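Cytochrome (Paracoccus pantotrophus, PDB 2XTS) is the SoxD subunit of the molybdohemo-enzyme sulfane dehydrogenase SoxCD, this chain being a heme c-bearing part of it, which probably serves in electron transfer. Local coordinates at residues D[17-22]-D[92-97]; D[96-99]-D[103-106]; D[112-117]-D[128-133]; D[116-121]-D[136-141]. One frame throughout, in Å; residues are numbered along the deposited sequence.

In the fold
The four contacts follow helices 86-96 and 107-120 outward from the heme. Contacts 1 and 2 both reach the cofactor and share S96 and M97, the latter an axial ligand of the iron; their centres lie about 9 Å apart, and V93 CG1 meets L105 CD1 at 3.5 Å. Contact 2 also holds T104, whose carbonyl binds a calcium ion. From there L105 CD2 touches I113 CD1 at 3.8 Å, which leads into contact 3. Contacts 3 and 4, with centres about 8 Å apart, both use helix 107-120, share F116 and L117, and join where F128 meets L118 and V138. Contact 4 lies farthest from contact 2, about 20 Å between centres.

Contact 1: D[17-22]-D[92-97]; sequences WDTAVL and YVHRSM. With HEC (heme c), chain U.
T19 meets H94 and R95 through van der Waals contacts of modest extent, with no hydrogen bond between the two segments. Its CB lies 4.1 Å from H94 CD2, at the edge of the imidazole and near the ring plane. H94 has CG opposite its main-chain N (chi1 -169°), which swings the ring out toward T19 while ND1 is hydrogen-bonded to T110. The aliphatic part of R95 passes T19 more loosely, CD being 4.3 Å from T19 OG1.

The polar ends turn elsewhere. R95 forms a salt bridge with E172 of a neighbouring Sulfite dehydrogenase chain, and D18 is hydrogen-bonded to N92 and Y233 of the same chain, so this side of the contact is part of the subunit interface.

Heme packing occupies the other side of helix 86-96. Y92 CE2 lies 3.4 Å from HEC C2A, and S96 CB sits 3.8 Å above one face of the tyrosine ring, toward its rim. An alanine at Y92 is likely to leave a gap beside this pyrrole and remove support from S96.

Metal coordination completes the set: M97 SD binds HEC FE at 2.3 Å, its bent chain placing the methyl group CE 3.3 Å from HEC ND. With H50 as the other axial ligand, this is the histidine-methionine ligation of a class I c-type cytochrome.

Contact 2: D[96-99]-D[103-106]; sequences SMPF and QTLS. With CA (calcium ion), chain X; HEC (heme c), chain U.
Q103 begins the return of the loop toward M97, its backbone N lying 3.7 Å from M97 O. Its aliphatic CG packs on the backbone of R95.

T104 faces two ways. Its OG1 lies 3.5 Å from P98 CD, the two side chains crossing obliquely, and is hydrogen-bonded to S101 O; threonine suits the place through this hydroxyl. The calcium ion takes from this residue only the main-chain carbonyl, T104 O binding it at 2.2 Å beside three waters.

L105 turns inward. Its N and M97 O are bridged by water 1, with M97 O 2.7 Å from the water oxygen and L105 N at 3.2 Å. L105 CD1 touches HEC CBB at 3.7 Å and also lies near M97 O. P98, preceded by a cis peptide bond, lies alongside the same heme edge; F99, its CG opposite the main-chain N (chi1 -170°), has HEC CMD 3.6 Å above one ring face, over its centre. A serine in place of F99 would probably leave that methyl without its aromatic cover and F18 of a Sulfite dehydrogenase chain without its edge-to-face partner.

S106 closes the segment as the N-cap of helix 107-120, its OG accepting from D109 N. The loop thus joins helices 86-96 and 107-120, with L105 wedged against V93 of the first and T110 and I113 of the second.

Contact 3: D[112-117]-D[128-133]; sequences AITAFL and FVLTHE
F128 turns the edge of its ring toward A115, with A115 CB lying near the ring plane, 4.2 Å from F128 CD2. CG stands opposite the main-chain N (chi1 -178°), which carries the ring over to the helix, where it also touches L118.

A115 is small enough for strand and helix to approach closely: its CA is 5.7 Å from that of L130, and A115 CB and L130 CB are 4.1 Å apart. The strand 129-131 pairs antiparallel with strand 32-34, and helix 107-120 packs on helix 35-45 through A112 and F116, consistent with the paired N- and C-terminal helices of class I cytochromes c.

L130 extends past A115, with CG opposite its main-chain N (chi1 -173°), and sets its CD2 3.6 Å from T114 CG2. The same methyl, L130 CD2, lies 4.0 Å from A115 N. T114 suits this buried place because its methyl meets leucine while OG1 is hydrogen-bonded back to T110 O, one turn earlier in the helix.

Contact 4: D[116-121]-D[136-141]; sequences FLLYSN and TQVVLP
L118 meets V138 and L140 with a single methyl group, CD2, which touches both, the two partners lying side by side in front of it. Toward V138 the approach is tip to tip, with L118 CD2 3.9 Å from V138 CG1. Toward L140 the side chains stand at about a right angle, and L118 CD2 is again 3.9 Å away, this time from L140 CD2. The long leucine matters because the backbones are well separated: the nearest CA atoms, those of L118 and L140, are 9.0 Å apart. L118 has CG opposite its carbonyl carbon (chi1 -75°), which brings the CD2 branch round to the loop. V138 has CG1 opposite its main-chain N (chi1 176°), which places that branch in front of the leucine. L118 and V138 both also touch L86, so helix 86-96 contributes to the same apolar cluster, and L140 lies close to W83, a heme-binding residue.

On the same helix, S120 OG donates to F116 O at 2.9 Å, above the carbonyl plane, while S120 N comes from the opposite face. N121 repeats the pattern: ND2 bonds L117 O at 2.9 Å in a fairly straight line (166°), and ND2 also bonds L63 O. With no hydrogen bond across the segments, the join depends on the fit of three branched side chains, while the nearby polar groups bond within their own segment or to L63.

Contact 1: D[17-22]-D[92-97]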
# COMPACT_ATOMS: atom_id res chain seq x y z
N TRP D 17 -21.20 -25.10 14.59
CA TRP D 17 -19.91 -24.42 14.51
C TRP D 17 -19.07 -24.50 15.77
O TRP D 17 -17.86 -24.44 15.66
CB TRP D 17 -20.11 -22.95 14.08
CG TRP D 17 -20.20 -22.79 12.60
CD1 TRP D 17 -20.43 -23.78 11.65
CD2 TRP D 17 -20.09 -21.58 11.87
NE1 TRP D 17 -20.43 -23.24 10.38
CE2 TRP D 17 -20.23 -21.89 10.50
CE3 TRP D 17 -19.89 -20.25 12.24
CZ2 TRP D 17 -20.16 -20.92 9.51
CZ3 TRP D 17 -19.82 -19.30 11.26
CH2 TRP D 17 -19.95 -19.63 9.91
N ASP D 18 -19.69 -24.61 16.94
CA ASP D 18 -18.91 -24.66 18.16
C ASP D 18 -18.71 -26.10 18.59
O ASP D 18 -19.55 -26.69 19.26
CB ASP D 18 -19.57 -23.86 19.28
CG ASP D 18 -18.69 -23.79 20.52
OD1 ASP D 18 -17.70 -24.55 20.58
OD2 ASP D 18 -18.93 -22.96 21.42
N THR D 19 -17.59 -26.68 18.16
CA THR D 19 -17.25 -28.05 18.52
C THR D 19 -15.96 -28.09 19.33
O THR D 19 -15.41 -29.18 19.53
CB THR D 19 -17.14 -28.94 17.25
OG1 THR D 19 -16.11 -28.42 16.42
CG2 THR D 19 -18.45 -28.97 16.46
N ALA D 20 -15.52 -26.94 19.84
CA ALA D 20 -14.33 -26.87 20.66
C ALA D 20 -14.48 -27.72 21.93
O ALA D 20 -15.57 -27.81 22.52
CB ALA D 20 -14.02 -25.41 21.01
N VAL D 21 -13.37 -28.32 22.35
CA VAL D 21 -13.34 -29.09 23.58
C VAL D 21 -12.20 -28.52 24.40
O VAL D 21 -11.09 -28.42 23.92
CB VAL D 21 -13.11 -30.60 23.35
CG1 VAL D 21 -13.12 -31.32 24.71
CG2 VAL D 21 -14.13 -31.17 22.39
N LEU D 22 -12.52 -28.14 25.64
CA LEU D 22 -11.55 -27.55 26.56
C LEU D 22 -10.95 -28.66 27.42
O LEU D 22 -11.47 -29.76 27.47
CB LEU D 22 -12.22 -26.45 27.39
CG LEU D 22 -12.64 -25.21 26.57
CD1 LEU D 22 -13.95 -25.41 25.80
CD2 LEU D 22 -12.75 -23.99 27.42
N TYR D 92 -9.14 -31.29 17.48
CA TYR D 92 -8.43 -31.06 16.25
C TYR D 92 -8.83 -32.12 15.20
O TYR D 92 -9.06 -31.79 14.04
CB TYR D 92 -6.92 -31.06 16.49
CG TYR D 92 -6.11 -30.82 15.23
CD1 TYR D 92 -6.05 -29.54 14.64
CD2 TYR D 92 -5.46 -31.85 14.58
CE1 TYR D 92 -5.32 -29.33 13.48
CE2 TYR D 92 -4.73 -31.60 13.44
CZ TYR D 92 -4.67 -30.34 12.89
OH TYR D 92 -3.91 -30.17 11.76
N VAL D 93 -8.85 -33.39 15.60
CA VAL D 93 -9.22 -34.44 14.65
C VAL D 93 -10.62 -34.20 14.11
O VAL D 93 -10.87 -34.28 12.91
CB VAL D 93 -9.08 -35.85 15.29
CG1 VAL D 93 -9.76 -36.89 14.43
CG2 VAL D 93 -7.61 -36.20 15.52
N HIS D 94 -11.55 -33.93 15.01
CA HIS D 94 -12.94 -33.74 14.62
C HIS D 94 -13.12 -32.58 13.64
O HIS D 94 -13.91 -32.66 12.69
CB HIS D 94 -13.78 -33.51 15.89
CG HIS D 94 -15.26 -33.55 15.67
ND1 HIS D 94 -15.94 -34.73 15.48
CD2 HIS D 94 -16.19 -32.57 15.65
CE1 HIS D 94 -17.23 -34.48 15.34
NE2 HIS D 94 -17.40 -33.18 15.43
N ARG D 95 -12.40 -31.49 13.89
CA ARG D 95 -12.57 -30.24 13.14
C ARG D 95 -11.78 -30.15 11.86
O ARG D 95 -12.21 -29.48 10.93
CB ARG D 95 -12.20 -29.06 14.05
CG ARG D 95 -12.31 -27.67 13.43
CD ARG D 95 -13.71 -27.27 13.00
NE ARG D 95 -13.75 -25.89 12.54
CZ ARG D 95 -13.31 -25.50 11.35
NH1 ARG D 95 -12.83 -26.38 10.51
NH2 ARG D 95 -13.36 -24.21 11.01
N SER D 96 -10.63 -30.84 11.80
CA SER D 96 -9.60 -30.52 10.82
C SER D 96 -8.93 -31.69 10.11
O SER D 96 -8.12 -31.47 9.21
CB SER D 96 -8.53 -29.62 11.46
OG SER D 96 -9.10 -28.39 11.89
N MET D 97 -9.27 -32.92 10.47
CA MET D 97 -8.79 -34.09 9.75
C MET D 97 -9.98 -34.90 9.27
O MET D 97 -11.08 -34.73 9.76
CB MET D 97 -7.85 -34.91 10.65
CG MET D 97 -6.55 -34.23 10.97
SD MET D 97 -5.40 -34.25 9.55
CE MET D 97 -4.91 -32.50 9.49
FE HEC U . -3.61 -35.74 9.85
CHA HEC U . -1.86 -33.25 11.36
CHB HEC U . -4.71 -36.81 12.85
CHC HEC U . -5.62 -37.94 8.29
CHD HEC U . -2.06 -35.07 6.94
NA HEC U . -3.33 -35.15 11.72
C1A HEC U . -2.51 -34.14 12.17
C2A HEC U . -2.48 -34.12 13.63
C3A HEC U . -3.28 -35.12 14.05
C4A HEC U . -3.82 -35.76 12.86
CMA HEC U . -3.62 -35.51 15.50
CAA HEC U . -1.66 -33.12 14.48
CBA HEC U . -0.22 -33.59 14.66
CGA HEC U . 0.61 -32.71 15.54
O1A HEC U . 0.35 -31.51 15.60
O2A HEC U . 1.53 -33.29 16.17
NB HEC U . -4.93 -37.07 10.46
C1B HEC U . -5.28 -37.37 11.75
C2B HEC U . -6.42 -38.27 11.71
C3B HEC U . -6.66 -38.58 10.45
C4B HEC U . -5.76 -37.83 9.64
CMB HEC U . -7.01 -38.88 13.01
CAB HEC U . -7.78 -39.49 9.92
CBB HEC U . -9.15 -39.03 10.46
NC HEC U . -3.81 -36.39 7.97
C1C HEC U . -4.69 -37.35 7.50
C2C HEC U . -4.48 -37.55 6.10
C3C HEC U . -3.45 -36.78 5.76
C4C HEC U . -3.02 -36.04 6.92
CMC HEC U . -5.24 -38.58 5.23
CAC HEC U . -2.74 -36.66 4.41
CBC HEC U . -3.47 -36.44 3.13
ND HEC U . -2.25 -34.40 9.26
C1D HEC U . -1.79 -34.22 7.97
C2D HEC U . -0.97 -33.07 7.86
C3D HEC U . -0.93 -32.51 9.21
C4D HEC U . -1.70 -33.39 10.02
CMD HEC U . -0.28 -32.45 6.65
CAD HEC U . -0.21 -31.24 9.62
CBD HEC U . -1.16 -30.05 9.46
CGD HEC U . -0.54 -28.75 9.84
O1D HEC U . 0.56 -28.73 10.43
O2D HEC U . -1.23 -27.72 9.67

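Contact 2: D[96-99]-D[103-106]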
# COMPACT_ATOMS: atom_id res chain seq x y z
N SER D 96 -10.63 -30.84 11.80
CA SER D 96 -9.60 -30.52 10.82
C SER D 96 -8.93 -31.69 10.11
O SER D 96 -8.12 -31.47 9.21
CB SER D 96 -8.53 -29.62 11.46
OG SER D 96 -9.10 -28.39 11.89
N MET D 97 -9.27 -32.92 10.47
CA MET D 97 -8.79 -34.09 9.75
C MET D 97 -9.98 -34.90 9.27
O MET D 97 -11.08 -34.73 9.76
CB MET D 97 -7.85 -34.91 10.65
CG MET D 97 -6.55 -34.23 10.97
SD MET D 97 -5.40 -34.25 9.55
CE MET D 97 -4.91 -32.50 9.49
N PRO D 98 -9.77 -35.78 8.28
CA PRO D 98 -8.57 -35.92 7.48
C PRO D 98 -8.21 -34.69 6.64
O PRO D 98 -9.07 -33.95 6.21
CB PRO D 98 -8.90 -37.09 6.53
CG PRO D 98 -10.16 -37.64 6.96
CD PRO D 98 -10.86 -36.66 7.85
N PHE D 99 -6.91 -34.52 6.40
CA PHE D 99 -6.36 -33.39 5.66
C PHE D 99 -6.86 -33.46 4.24
O PHE D 99 -6.57 -34.41 3.54
CB PHE D 99 -4.85 -33.55 5.72
CG PHE D 99 -4.03 -32.37 5.23
CD1 PHE D 99 -4.08 -31.13 5.86
CD2 PHE D 99 -3.12 -32.55 4.21
CE1 PHE D 99 -3.27 -30.08 5.43
CE2 PHE D 99 -2.30 -31.49 3.80
CZ PHE D 99 -2.39 -30.27 4.40
N GLN D 103 -13.92 -32.64 8.70
CA GLN D 103 -15.29 -32.61 9.25
C GLN D 103 -16.16 -33.72 8.67
O GLN D 103 -17.36 -33.53 8.48
CB GLN D 103 -15.99 -31.26 9.08
CG GLN D 103 -15.21 -30.11 9.68
CD GLN D 103 -16.06 -28.88 9.83
OE1 GLN D 103 -15.93 -27.88 9.10
NE2 GLN D 103 -16.95 -28.95 10.76
N THR D 104 -15.55 -34.87 8.40
CA THR D 104 -16.28 -36.04 7.91
C THR D 104 -16.41 -37.13 8.99
O THR D 104 -16.97 -38.18 8.71
CB THR D 104 -15.60 -36.59 6.65
OG1 THR D 104 -14.21 -36.77 6.93
CG2 THR D 104 -15.81 -35.66 5.46
N LEU D 105 -15.91 -36.89 10.19
CA LEU D 105 -15.99 -37.86 11.28
C LEU D 105 -17.15 -37.55 12.22
O LEU D 105 -17.38 -36.40 12.58
CB LEU D 105 -14.71 -37.80 12.11
CG LEU D 105 -13.45 -38.18 11.35
CD1 LEU D 105 -12.23 -37.86 12.19
CD2 LEU D 105 -13.49 -39.65 10.99
N SER D 106 -17.88 -38.60 12.60
CA SER D 106 -18.90 -38.46 13.62
C SER D 106 -18.28 -38.31 15.01
O SER D 106 -17.08 -38.53 15.20
CB SER D 106 -19.82 -39.65 13.63
OG SER D 106 -19.15 -40.79 14.11
CA CA X . -17.92 -40.01 7.91
FE HEC U . -3.61 -35.74 9.85
CHA HEC U . -1.86 -33.25 11.36
CHB HEC U . -4.71 -36.81 12.85
CHC HEC U . -5.62 -37.94 8.29
CHD HEC U . -2.06 -35.07 6.94
NA HEC U . -3.33 -35.15 11.72
C1A HEC U . -2.51 -34.14 12.17
C2A HEC U . -2.48 -34.12 13.63
C3A HEC U . -3.28 -35.12 14.05
C4A HEC U . -3.82 -35.76 12.86
CMA HEC U . -3.62 -35.51 15.50
CAA HEC U . -1.66 -33.12 14.48
CBA HEC U . -0.22 -33.59 14.66
CGA HEC U . 0.61 -32.71 15.54
O1A HEC U . 0.35 -31.51 15.60
O2A HEC U . 1.53 -33.29 16.17
NB HEC U . -4.93 -37.07 10.46
C1B HEC U . -5.28 -37.37 11.75
C2B HEC U . -6.42 -38.27 11.71
C3B HEC U . -6.66 -38.58 10.45
C4B HEC U . -5.76 -37.83 9.64
CMB HEC U . -7.01 -38.88 13.01
CAB HEC U . -7.78 -39.49 9.92
CBB HEC U . -9.15 -39.03 10.46
NC HEC U . -3.81 -36.39 7.97
C1C HEC U . -4.69 -37.35 7.50
C2C HEC U . -4.48 -37.55 6.10
C3C HEC U . -3.45 -36.78 5.76
C4C HEC U . -3.02 -36.04 6.92
CMC HEC U . -5.24 -38.58 5.23
CAC HEC U . -2.74 -36.66 4.41
CBC HEC U . -3.47 -36.44 3.13
ND HEC U . -2.25 -34.40 9.26
C1D HEC U . -1.79 -34.22 7.97
C2D HEC U . -0.97 -33.07 7.86
C3D HEC U . -0.93 -32.51 9.21
C4D HEC U . -1.70 -33.39 10.02
CMD HEC U . -0.28 -32.45 6.65
CAD HEC U . -0.21 -31.24 9.62
CBD HEC U . -1.16 -30.05 9.46
CGD HEC U . -0.54 -28.75 9.84
O1D HEC U . 0.56 -28.73 10.43
O2D HEC U . -1.23 -27.72 9.67
O HOH W 1 -13.57 -34.82 10.81
O HOH W 2 -16.12 -41.25 9.18
O HOH W 3 -19.08 -40.96 10.06
O HOH W 4 -18.44 -38.97 5.84

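Contact 3: D[112-117]-D[128-133]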
# COMPACT_ATOMS: atom_id res chain seq x y z
N ALA D 112 -13.51 -43.07 18.93
CA ALA D 112 -12.80 -44.30 18.55
C ALA D 112 -11.38 -44.01 18.07
O ALA D 112 -10.42 -44.67 18.49
CB ALA D 112 -13.56 -45.05 17.48
N ILE D 113 -11.23 -43.02 17.20
CA ILE D 113 -9.91 -42.68 16.69
C ILE D 113 -9.01 -42.20 17.83
O ILE D 113 -7.84 -42.53 17.90
CB ILE D 113 -9.99 -41.61 15.57
CG1 ILE D 113 -10.51 -42.28 14.28
CG2 ILE D 113 -8.64 -40.91 15.34
CD1 ILE D 113 -10.93 -41.30 13.25
N THR D 114 -9.57 -41.40 18.74
CA THR D 114 -8.80 -40.91 19.88
C THR D 114 -8.36 -42.09 20.76
O THR D 114 -7.22 -42.13 21.19
CB THR D 114 -9.59 -39.84 20.67
OG1 THR D 114 -9.91 -38.75 19.81
CG2 THR D 114 -8.78 -39.29 21.81
N ALA D 115 -9.24 -43.06 20.98
CA ALA D 115 -8.86 -44.28 21.70
C ALA D 115 -7.70 -45.00 21.01
O ALA D 115 -6.75 -45.44 21.65
CB ALA D 115 -10.06 -45.22 21.84
N PHE D 116 -7.78 -45.12 19.69
CA PHE D 116 -6.70 -45.76 18.92
C PHE D 116 -5.37 -44.99 19.02
O PHE D 116 -4.30 -45.59 19.08
CB PHE D 116 -7.11 -45.91 17.44
CG PHE D 116 -6.02 -46.46 16.58
CD1 PHE D 116 -5.65 -47.79 16.70
CD2 PHE D 116 -5.34 -45.63 15.68
CE1 PHE D 116 -4.63 -48.31 15.94
CE2 PHE D 116 -4.30 -46.17 14.92
CZ PHE D 116 -3.96 -47.51 15.05
N LEU D 117 -5.43 -43.66 18.99
CA LEU D 117 -4.22 -42.86 19.15
C LEU D 117 -3.63 -43.04 20.56
O LEU D 117 -2.42 -43.12 20.73
CB LEU D 117 -4.48 -41.38 18.81
CG LEU D 117 -4.73 -41.11 17.33
CD1 LEU D 117 -5.18 -39.67 17.19
CD2 LEU D 117 -3.48 -41.38 16.50
N PHE D 128 -9.57 -50.75 25.30
CA PHE D 128 -10.05 -49.52 25.90
C PHE D 128 -11.21 -48.91 25.12
O PHE D 128 -11.20 -48.88 23.88
CB PHE D 128 -8.89 -48.56 26.01
CG PHE D 128 -9.23 -47.24 26.67
CD1 PHE D 128 -9.42 -47.16 28.05
CD2 PHE D 128 -9.33 -46.07 25.93
CE1 PHE D 128 -9.72 -45.94 28.65
CE2 PHE D 128 -9.62 -44.86 26.52
CZ PHE D 128 -9.81 -44.80 27.88
N VAL D 129 -12.21 -48.44 25.87
CA VAL D 129 -13.35 -47.71 25.36
C VAL D 129 -13.34 -46.28 25.91
O VAL D 129 -13.40 -46.06 27.13
CB VAL D 129 -14.69 -48.37 25.75
CG1 VAL D 129 -15.84 -47.68 25.07
CG2 VAL D 129 -14.67 -49.84 25.37
N LEU D 130 -13.21 -45.31 25.01
CA LEU D 130 -13.24 -43.90 25.38
C LEU D 130 -14.67 -43.40 25.25
O LEU D 130 -15.31 -43.60 24.22
CB LEU D 130 -12.33 -43.11 24.48
CG LEU D 130 -12.12 -41.64 24.84
CD1 LEU D 130 -11.41 -41.46 26.20
CD2 LEU D 130 -11.34 -40.97 23.73
N THR D 131 -15.16 -42.77 26.32
CA THR D 131 -16.50 -42.20 26.31
C THR D 131 -16.51 -40.76 26.79
O THR D 131 -15.51 -40.26 27.35
CB THR D 131 -17.43 -42.99 27.25
OG1 THR D 131 -17.11 -42.66 28.60
CG2 THR D 131 -17.31 -44.50 27.02
N HIS D 132 -17.64 -40.07 26.62
CA HIS D 132 -17.76 -38.73 27.17
C HIS D 132 -17.66 -38.70 28.70
O HIS D 132 -17.30 -37.69 29.27
CB HIS D 132 -19.05 -38.05 26.72
CG HIS D 132 -20.29 -38.70 27.22
ND1 HIS D 132 -20.75 -39.90 26.72
CD2 HIS D 132 -21.19 -38.31 28.16
CE1 HIS D 132 -21.86 -40.23 27.33
NE2 HIS D 132 -22.16 -39.29 28.21
N GLU D 133 -17.98 -39.81 29.35
CA GLU D 133 -17.91 -39.89 30.80
C GLU D 133 -16.52 -40.15 31.37
O GLU D 133 -16.22 -39.68 32.45
CB GLU D 133 -18.86 -40.96 31.32
CG GLU D 133 -20.33 -40.67 31.13
CD GLU D 133 -21.20 -41.72 31.80
OE1 GLU D 133 -21.20 -42.88 31.33
OE2 GLU D 133 -21.86 -41.40 32.81

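Contact 4: D[116-121]-D[136-141]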
# COMPACT_ATOMS: atom_id res chain seq x y z
N PHE D 116 -7.78 -45.12 19.69
CA PHE D 116 -6.70 -45.76 18.92
C PHE D 116 -5.37 -44.99 19.02
O PHE D 116 -4.30 -45.59 19.08
CB PHE D 116 -7.11 -45.91 17.44
CG PHE D 116 -6.02 -46.46 16.58
CD1 PHE D 116 -5.65 -47.79 16.70
CD2 PHE D 116 -5.34 -45.63 15.68
CE1 PHE D 116 -4.63 -48.31 15.94
CE2 PHE D 116 -4.30 -46.17 14.92
CZ PHE D 116 -3.96 -47.51 15.05
N LEU D 117 -5.43 -43.66 18.99
CA LEU D 117 -4.22 -42.86 19.15
C LEU D 117 -3.63 -43.04 20.56
O LEU D 117 -2.42 -43.12 20.73
CB LEU D 117 -4.48 -41.38 18.81
CG LEU D 117 -4.73 -41.11 17.33
CD1 LEU D 117 -5.18 -39.67 17.19
CD2 LEU D 117 -3.48 -41.38 16.50
N LEU D 118 -4.49 -43.13 21.57
CA LEU D 118 -3.98 -43.46 22.92
C LEU D 118 -3.27 -44.82 22.90
O LEU D 118 -2.20 -44.97 23.45
CB LEU D 118 -5.11 -43.48 23.94
CG LEU D 118 -5.64 -42.12 24.36
CD1 LEU D 118 -6.96 -42.26 25.10
CD2 LEU D 118 -4.61 -41.35 25.19
N TYR D 119 -3.91 -45.82 22.30
CA TYR D 119 -3.31 -47.15 22.24
C TYR D 119 -1.98 -47.13 21.48
O TYR D 119 -1.00 -47.74 21.90
CB TYR D 119 -4.28 -48.11 21.55
CG TYR D 119 -3.66 -49.45 21.21
CD1 TYR D 119 -3.41 -50.37 22.21
CD2 TYR D 119 -3.27 -49.75 19.90
CE1 TYR D 119 -2.82 -51.59 21.91
CE2 TYR D 119 -2.67 -50.96 19.61
CZ TYR D 119 -2.45 -51.87 20.63
OH TYR D 119 -1.87 -53.07 20.34
N SER D 120 -1.94 -46.41 20.37
CA SER D 120 -0.74 -46.34 19.56
C SER D 120 0.44 -45.67 20.27
O SER D 120 1.61 -45.91 19.96
CB SER D 120 -1.04 -45.63 18.25
OG SER D 120 -1.98 -46.31 17.46
N ASN D 121 0.12 -44.83 21.25
CA ASN D 121 1.10 -44.16 22.10
C ASN D 121 1.38 -44.95 23.38
O ASN D 121 2.09 -44.47 24.25
CB ASN D 121 0.61 -42.74 22.44
CG ASN D 121 0.95 -41.75 21.36
OD1 ASN D 121 2.07 -41.26 21.31
ND2 ASN D 121 -0.02 -41.44 20.49
N THR D 136 -12.16 -37.32 30.70
CA THR D 136 -11.32 -36.46 31.55
C THR D 136 -10.52 -37.22 32.59
O THR D 136 -9.72 -36.62 33.29
CB THR D 136 -12.13 -35.35 32.24
OG1 THR D 136 -13.14 -35.93 33.07
CG2 THR D 136 -12.75 -34.41 31.19
N GLN D 137 -10.68 -38.55 32.67
CA GLN D 137 -9.78 -39.37 33.51
C GLN D 137 -8.42 -39.62 32.86
O GLN D 137 -7.46 -40.03 33.53
CB GLN D 137 -10.43 -40.71 33.83
CG GLN D 137 -11.71 -40.60 34.62
CD GLN D 137 -12.42 -41.92 34.79
OE1 GLN D 137 -11.83 -42.98 34.64
NE2 GLN D 137 -13.71 -41.86 35.08
N VAL D 138 -8.34 -39.39 31.55
CA VAL D 138 -7.08 -39.61 30.84
C VAL D 138 -6.14 -38.44 31.05
O VAL D 138 -6.54 -37.28 30.86
CB VAL D 138 -7.32 -39.84 29.34
CG1 VAL D 138 -5.96 -39.98 28.60
CG2 VAL D 138 -8.23 -41.05 29.11
N VAL D 139 -4.92 -38.74 31.49
CA VAL D 139 -3.90 -37.73 31.72
C VAL D 139 -2.74 -38.11 30.83
O VAL D 139 -2.23 -39.21 30.93
CB VAL D 139 -3.48 -37.66 33.21
CG1 VAL D 139 -2.38 -36.62 33.41
CG2 VAL D 139 -4.68 -37.36 34.10
N LEU D 140 -2.33 -37.20 29.95
CA LEU D 140 -1.23 -37.46 29.05
C LEU D 140 0.12 -37.30 29.75
O LEU D 140 0.24 -36.50 30.70
CB LEU D 140 -1.31 -36.54 27.82
CG LEU D 140 -2.50 -36.76 26.89
CD1 LEU D 140 -2.37 -35.89 25.66
CD2 LEU D 140 -2.66 -38.24 26.52
N PRO D 141 1.15 -38.00 29.24
CA PRO D 141 2.45 -37.95 29.90
C PRO D 141 2.99 -36.53 30.12
O PRO D 141 3.61 -36.27 31.15
CB PRO D 141 3.35 -38.72 28.93
CG PRO D 141 2.44 -39.77 28.40
CD PRO D 141 1.11 -39.06 28.22